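PDB 4RHJ: arginase from Trypanosoma brucei brucei, which is of unknown function: it has the arginase-deacetylase fold but evolved without the binuclear manganese cluster of true arginases. Local coordinates for residues D63-S68 / A76-H81; S246-A251 / R267-I272. All blocks are in the same frame, centred on the assembly; numbering follows the deposited sequence.

Contact 1. Residues D63-S68 / A76-H81; sequences DFFLQS and AELTIH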
loop_
_atom_site.group_PDB
_atom_site.type_symbol
_atom_site.label_atom_id
_atom_site.label_comp_id
_atom_site.label_asym_id
_atom_site.label_seq_id
_atom_site.Cartn_x
_atom_site.Cartn_y
_atom_site.Cartn_z
ATOM N N ASP A 63 -23.887 -4.952 -2.355
ATOM C CA ASP A 63 -24.556 -3.689 -2.053
ATOM C C ASP A 63 -23.592 -2.488 -2.021
ATOM O O ASP A 63 -23.973 -1.375 -2.358
ATOM C CB ASP A 63 -25.295 -3.804 -0.712
ATOM C CG ASP A 63 -25.783 -5.221 -0.421
ATOM O OD1 ASP A 63 -26.808 -5.625 -1.002
ATOM O OD2 ASP A 63 -25.153 -5.918 0.405
ATOM N N PHE A 64 -22.345 -2.736 -1.611
ATOM C CA PHE A 64 -21.290 -1.732 -1.617
ATOM C C PHE A 64 -20.852 -1.401 -3.051
ATOM O O PHE A 64 -20.563 -0.256 -3.364
ATOM C CB PHE A 64 -20.106 -2.220 -0.786
ATOM C CG PHE A 64 -19.082 -1.168 -0.506
ATOM C CD1 PHE A 64 -19.282 -0.238 0.501
ATOM C CD2 PHE A 64 -17.909 -1.118 -1.223
ATOM C CE1 PHE A 64 -18.333 0.730 0.778
ATOM C CE2 PHE A 64 -16.947 -0.145 -0.950
ATOM C CZ PHE A 64 -17.163 0.780 0.055
ATOM N N PHE A 65 -20.832 -2.407 -3.917
ATOM C CA PHE A 65 -20.518 -2.215 -5.332
ATOM C C PHE A 65 -21.616 -1.452 -6.064
ATOM O O PHE A 65 -21.361 -0.727 -7.026
ATOM C CB PHE A 65 -20.302 -3.559 -6.025
ATOM C CG PHE A 65 -20.118 -3.449 -7.508
ATOM C CD1 PHE A 65 -18.911 -3.018 -8.038
ATOM C CD2 PHE A 65 -21.143 -3.763 -8.377
ATOM C CE1 PHE A 65 -18.736 -2.911 -9.403
ATOM C CE2 PHE A 65 -20.968 -3.660 -9.748
ATOM C CZ PHE A 65 -19.767 -3.238 -10.256
ATOM N N LEU A 66 -22.849 -1.626 -5.612
ATOM C CA LEU A 66 -23.971 -0.974 -6.262
ATOM C C LEU A 66 -24.030 0.499 -5.896
ATOM O O LEU A 66 -24.591 1.299 -6.642
ATOM C CB LEU A 66 -25.276 -1.675 -5.905
ATOM C CG LEU A 66 -25.349 -3.161 -6.276
ATOM C CD1 LEU A 66 -26.695 -3.732 -5.874
ATOM C CD2 LEU A 66 -25.104 -3.378 -7.768
ATOM N N GLN A 67 -23.411 0.861 -4.775
ATOM C CA GLN A 67 -23.429 2.247 -4.305
ATOM C C GLN A 67 -22.163 3.000 -4.734
ATOM O O GLN A 67 -22.016 4.203 -4.502
ATOM C CB GLN A 67 -23.599 2.288 -2.783
ATOM C CG GLN A 67 -22.370 1.926 -1.977
ATOM C CD GLN A 67 -22.418 2.484 -0.564
ATOM O OE1 GLN A 67 -23.477 2.871 -0.074
ATOM N NE2 GLN A 67 -21.269 2.540 0.088
ATOM N N SER A 68 -21.272 2.270 -5.393
ATOM C CA SER A 68 -19.981 2.780 -5.827
ATOM C C SER A 68 -20.098 3.567 -7.132
ATOM O O SER A 68 -21.078 3.414 -7.863
ATOM C CB SER A 68 -19.005 1.609 -5.994
ATOM O OG SER A 68 -19.026 0.773 -4.851
ATOM N N ALA A 76 -15.391 3.545 -20.489
ATOM C CA ALA A 76 -16.737 2.984 -20.594
ATOM C C ALA A 76 -17.442 3.186 -19.250
ATOM O O ALA A 76 -16.779 3.359 -18.230
ATOM C CB ALA A 76 -16.683 1.527 -20.961
ATOM N N GLU A 77 -18.774 3.190 -19.241
ATOM C CA GLU A 77 -19.519 3.403 -18.000
ATOM C C GLU A 77 -20.524 2.274 -17.701
ATOM O O GLU A 77 -21.278 1.863 -18.587
ATOM C CB GLU A 77 -20.239 4.765 -18.049
ATOM C CG GLU A 77 -20.609 5.277 -19.453
ATOM C CD GLU A 77 -21.235 6.676 -19.432
ATOM O OE1 GLU A 77 -20.785 7.551 -20.203
ATOM O OE2 GLU A 77 -22.178 6.902 -18.647
ATOM N N LEU A 78 -20.530 1.774 -16.460
ATOM C CA LEU A 78 -21.495 0.743 -16.062
ATOM C C LEU A 78 -22.910 1.321 -15.978
ATOM O O LEU A 78 -23.088 2.482 -15.593
ATOM C CB LEU A 78 -21.127 0.112 -14.714
ATOM C CG LEU A 78 -19.823 -0.643 -14.450
ATOM C CD1 LEU A 78 -19.770 -1.001 -12.983
ATOM C CD2 LEU A 78 -19.655 -1.895 -15.312
ATOM N N THR A 79 -23.904 0.510 -16.356
ATOM C CA THR A 79 -25.320 0.869 -16.233
ATOM C C THR A 79 -26.100 -0.301 -15.586
ATOM O O THR A 79 -26.135 -1.398 -16.128
ATOM C CB THR A 79 -25.941 1.263 -17.629
ATOM O OG1 THR A 79 -26.487 0.122 -18.288
ATOM C CG2 THR A 79 -24.904 1.895 -18.535
ATOM N N ILE A 80 -26.716 -0.065 -14.427
ATOM C CA ILE A 80 -27.318 -1.145 -13.625
ATOM C C ILE A 80 -28.862 -1.196 -13.645
ATOM O O ILE A 80 -29.541 -0.259 -13.210
ATOM C CB ILE A 80 -26.848 -1.053 -12.145
ATOM C CG1 ILE A 80 -25.310 -1.129 -12.048
ATOM C CG2 ILE A 80 -27.559 -2.094 -11.265
ATOM C CD1 ILE A 80 -24.678 -2.482 -12.351
ATOM N N HIS A 81 -29.389 -2.318 -14.139
ATOM C CA HIS A 81 -30.831 -2.559 -14.307
ATOM C C HIS A 81 -31.323 -3.759 -13.512
ATOM O O HIS A 81 -30.666 -4.799 -13.452
ATOM C CB HIS A 81 -31.182 -2.799 -15.774
ATOM C CG HIS A 81 -30.266 -2.117 -16.730
ATOM N ND1 HIS A 81 -30.472 -0.825 -17.161
ATOM C CD2 HIS A 81 -29.124 -2.531 -17.319
ATOM C CE1 HIS A 81 -29.506 -0.482 -17.992
ATOM N NE2 HIS A 81 -28.675 -1.501 -18.104
#

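Contact 2. Residues S246-A251 / R267-I272; sequences SVLDPA and RDLLHI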
loop_
_atom_site.group_PDB
_atom_site.type_symbol
_atom_site.label_atom_id
_atom_site.label_comp_id
_atom_site.label_asym_id
_atom_site.label_seq_id
_atom_site.Cartn_x
_atom_site.Cartn_y
_atom_site.Cartn_z
ATOM N N SER A 246 -7.127 -12.467 -1.922
ATOM C CA SER A 246 -5.849 -12.796 -1.304
ATOM C C SER A 246 -4.669 -12.464 -2.253
ATOM O O SER A 246 -3.528 -12.290 -1.805
ATOM C CB SER A 246 -5.813 -14.266 -0.907
ATOM O OG SER A 246 -5.611 -15.075 -2.045
ATOM N N VAL A 247 -4.946 -12.360 -3.552
ATOM C CA VAL A 247 -3.892 -12.048 -4.520
ATOM C C VAL A 247 -3.297 -10.663 -4.296
ATOM O O VAL A 247 -2.116 -10.460 -4.552
ATOM C CB VAL A 247 -4.381 -12.132 -5.998
ATOM C CG1 VAL A 247 -5.150 -10.882 -6.428
ATOM C CG2 VAL A 247 -3.183 -12.323 -6.958
ATOM N N LEU A 248 -4.099 -9.708 -3.828
ATOM C CA LEU A 248 -3.595 -8.354 -3.598
ATOM C C LEU A 248 -2.636 -8.375 -2.415
ATOM O O LEU A 248 -2.338 -9.429 -1.874
ATOM C CB LEU A 248 -4.752 -7.374 -3.351
ATOM C CG LEU A 248 -5.676 -7.125 -4.548
ATOM C CD1 LEU A 248 -6.886 -6.283 -4.201
ATOM C CD2 LEU A 248 -4.895 -6.453 -5.635
ATOM N N ASP A 249 -2.134 -7.222 -2.016
ATOM C CA ASP A 249 -1.317 -7.183 -0.818
ATOM C C ASP A 249 -2.285 -7.076 0.364
ATOM O O ASP A 249 -3.420 -6.626 0.188
ATOM C CB ASP A 249 -0.326 -6.012 -0.865
ATOM C CG ASP A 249 0.846 -6.193 0.078
ATOM O OD1 ASP A 249 0.787 -5.615 1.183
ATOM O OD2 ASP A 249 1.814 -6.911 -0.271
ATOM N N PRO A 250 -1.866 -7.534 1.553
ATOM C CA PRO A 250 -2.678 -7.276 2.748
ATOM C C PRO A 250 -2.836 -5.768 3.021
ATOM O O PRO A 250 -3.797 -5.367 3.691
ATOM C CB PRO A 250 -1.895 -7.973 3.869
ATOM C CG PRO A 250 -1.041 -8.990 3.164
ATOM C CD PRO A 250 -0.704 -8.398 1.840
ATOM N N ALA A 251 -1.938 -4.948 2.491
ATOM C CA ALA A 251 -2.077 -3.489 2.622
ATOM C C ALA A 251 -3.308 -2.936 1.889
ATOM O O ALA A 251 -3.956 -1.987 2.373
ATOM C CB ALA A 251 -0.826 -2.781 2.127
ATOM N N ARG A 267 -3.717 -1.517 -8.349
ATOM C CA ARG A 267 -3.373 -1.115 -9.710
ATOM C C ARG A 267 -2.652 -2.240 -10.456
ATOM O O ARG A 267 -2.857 -2.433 -11.652
ATOM C CB ARG A 267 -2.518 0.159 -9.689
ATOM C CG ARG A 267 -2.149 0.696 -11.069
ATOM C CD ARG A 267 -3.371 0.784 -11.978
ATOM N NE ARG A 267 -4.323 1.753 -11.458
ATOM C CZ ARG A 267 -5.457 2.097 -12.063
ATOM N NH1 ARG A 267 -5.806 1.553 -13.223
ATOM N NH2 ARG A 267 -6.243 3.000 -11.506
ATOM N N ASP A 268 -1.810 -2.979 -9.745
ATOM C CA ASP A 268 -1.115 -4.142 -10.294
ATOM C C ASP A 268 -2.091 -5.174 -10.860
ATOM O O ASP A 268 -1.900 -5.693 -11.950
ATOM C CB ASP A 268 -0.232 -4.807 -9.224
ATOM C CG ASP A 268 0.878 -3.893 -8.711
ATOM O OD1 ASP A 268 1.189 -2.889 -9.381
ATOM O OD2 ASP A 268 1.435 -4.176 -7.624
ATOM N N LEU A 269 -3.141 -5.469 -10.110
ATOM C CA LEU A 269 -4.134 -6.420 -10.563
ATOM C C LEU A 269 -4.894 -5.869 -11.761
ATOM O O LEU A 269 -5.029 -6.550 -12.764
ATOM C CB LEU A 269 -5.094 -6.765 -9.421
ATOM C CG LEU A 269 -6.177 -7.817 -9.668
ATOM C CD1 LEU A 269 -5.607 -9.073 -10.337
ATOM C CD2 LEU A 269 -6.903 -8.156 -8.350
ATOM N N LEU A 270 -5.339 -4.619 -11.671
ATOM C CA LEU A 270 -6.084 -3.972 -12.748
ATOM C C LEU A 270 -5.292 -3.960 -14.069
ATOM O O LEU A 270 -5.869 -4.084 -15.144
ATOM C CB LEU A 270 -6.478 -2.541 -12.339
ATOM C CG LEU A 270 -7.538 -2.317 -11.246
ATOM C CD1 LEU A 270 -7.715 -0.811 -10.877
ATOM C CD2 LEU A 270 -8.889 -2.943 -11.611
ATOM N N HIS A 271 -3.972 -3.834 -13.979
ATOM C CA HIS A 271 -3.085 -3.897 -15.157
ATOM C C HIS A 271 -3.082 -5.284 -15.772
ATOM O O HIS A 271 -3.362 -5.467 -16.942
ATOM C CB HIS A 271 -1.646 -3.503 -14.769
ATOM C CG HIS A 271 -0.678 -3.532 -15.910
ATOM N ND1 HIS A 271 -0.387 -2.416 -16.659
ATOM C CD2 HIS A 271 0.058 -4.541 -16.434
ATOM C CE1 HIS A 271 0.491 -2.735 -17.599
ATOM N NE2 HIS A 271 0.768 -4.020 -17.490
ATOM N N ILE A 272 -2.740 -6.268 -14.966
ATOM C CA ILE A 272 -2.663 -7.636 -15.427
ATOM C C ILE A 272 -4.029 -8.112 -15.882
ATOM O O ILE A 272 -4.134 -8.796 -16.881
ATOM C CB ILE A 272 -2.091 -8.526 -14.319
ATOM C CG1 ILE A 272 -0.689 -8.040 -13.959
ATOM C CG2 ILE A 272 -2.059 -9.993 -14.730
ATOM C CD1 ILE A 272 -0.048 -8.795 -12.832
#

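Contact 1. Residues D63-S68 / A76-H81
L78 brings strand 77-81 against the phenyl ring of F65 on helix 62-66. Its CD1 methyl lies 3.5 Å from F65 CZ and 4.2 Å from F65 CE1, so the far end of the ring does the touching, and the two side chains cross at about a right angle. F65 gets there because its CG is anti to the backbone N (chi1 174°), which carries the ring off the helix to the strand. Phenylalanine suits this place because its long apolar side chain reaches from helix to strand and its ring meets apolar partners in buried surroundings. Helix 303-316 covers the same pair, I312 packing on F65 and I316 on L78, and both residues are buried.

At T79 the strand turns to its neighbour: its backbone bonds to M96 and V98, and its side chain rests on F95 and P97 of strand 95-103. This is the edge, within the chain, of the parallel sheet of the arginase-deacetylase fold. Helix 62-66 lies in the beta-alpha-beta crossover from strand 46-50, which passes over strand 95-103 to reach 77-81.

I80 points back toward the helix, its beta-branched shape fitting an extended backbone. Here the packing is looser: I80 CG2 is 4.5 Å from L66 CD2, although L66 CA and I80 CA, 8.1 Å apart, are the nearest such pair. R70 also touches I80, and its guanidinium makes weak hydrogen bonds to the carbonyl oxygens of F65 and L66. H81 continues the pairing with strand 95-103 through V98 and N100, and its side chain touches P97.

Contact 2. Residues S246-A251 / R267-I272
V247 and L248 meet L269 through aliphatic carbons alone, and the flat groups of the two segments take no part in that contact. The guanidinium of R267 has the CD1 methyl of L270 over the centre of one face, 3.8 Å above its plane; NH1 forms a salt bridge to OD2 of D73, and NE donates to G262 O of the second subunit. The carboxylate of D249 closes an Asx turn: OD1, on its anti side, accepts A251 N at 3.1 Å, with that donor 23° out of the carboxylate plane. D249 OD2 takes G263 N, so both oxygens help shape the loop.

This is the middle of a beta-alpha-beta crossover of the arginase-deacetylase fold, from strand 239-244 through helix 266-274 to strand 281-287. The loop follows D244, a manganese ligand in another structure of this protein but without metal here; D244 OD1 accepts S246 N.

Leucine and valine suit this buried joint, which F168 and L264 help to cover, because their side chains have no polar atom needing a partner. With its CG anti to the backbone N (chi1 -177°), L269 extends to V247, ending a short 3-10 turn, and to L248 just after it, crossing L248 at about a right angle. Its CD2 methyl is shared, 3.8 Å from V247 CG1 and 3.8 Å from L248 CD2, and the latter methyl also lies 3.8 Å from L269 CB.

From the N terminus, the chain leaves strand 46-50, forms helix 62-66 and then enters strand 77-81; contact 1 closes this short loop at one margin of the sheet, with seven residues, none in a helix or strand, between 63-68 and 76-81. Most of the remaining sheet is then built before contact 2 closes a longer loop, with fifteen residues between 246-251 and 267-272, on the way from strand 239-244 into helix 266-274. The two are in series, neither enclosing nor crossing the other, with centres 21 Å apart and nearest atoms about 10 Å apart. Helix 303-316, near the C terminus, packs against both: contact 1 through F65 and L78, contact 2 through L269.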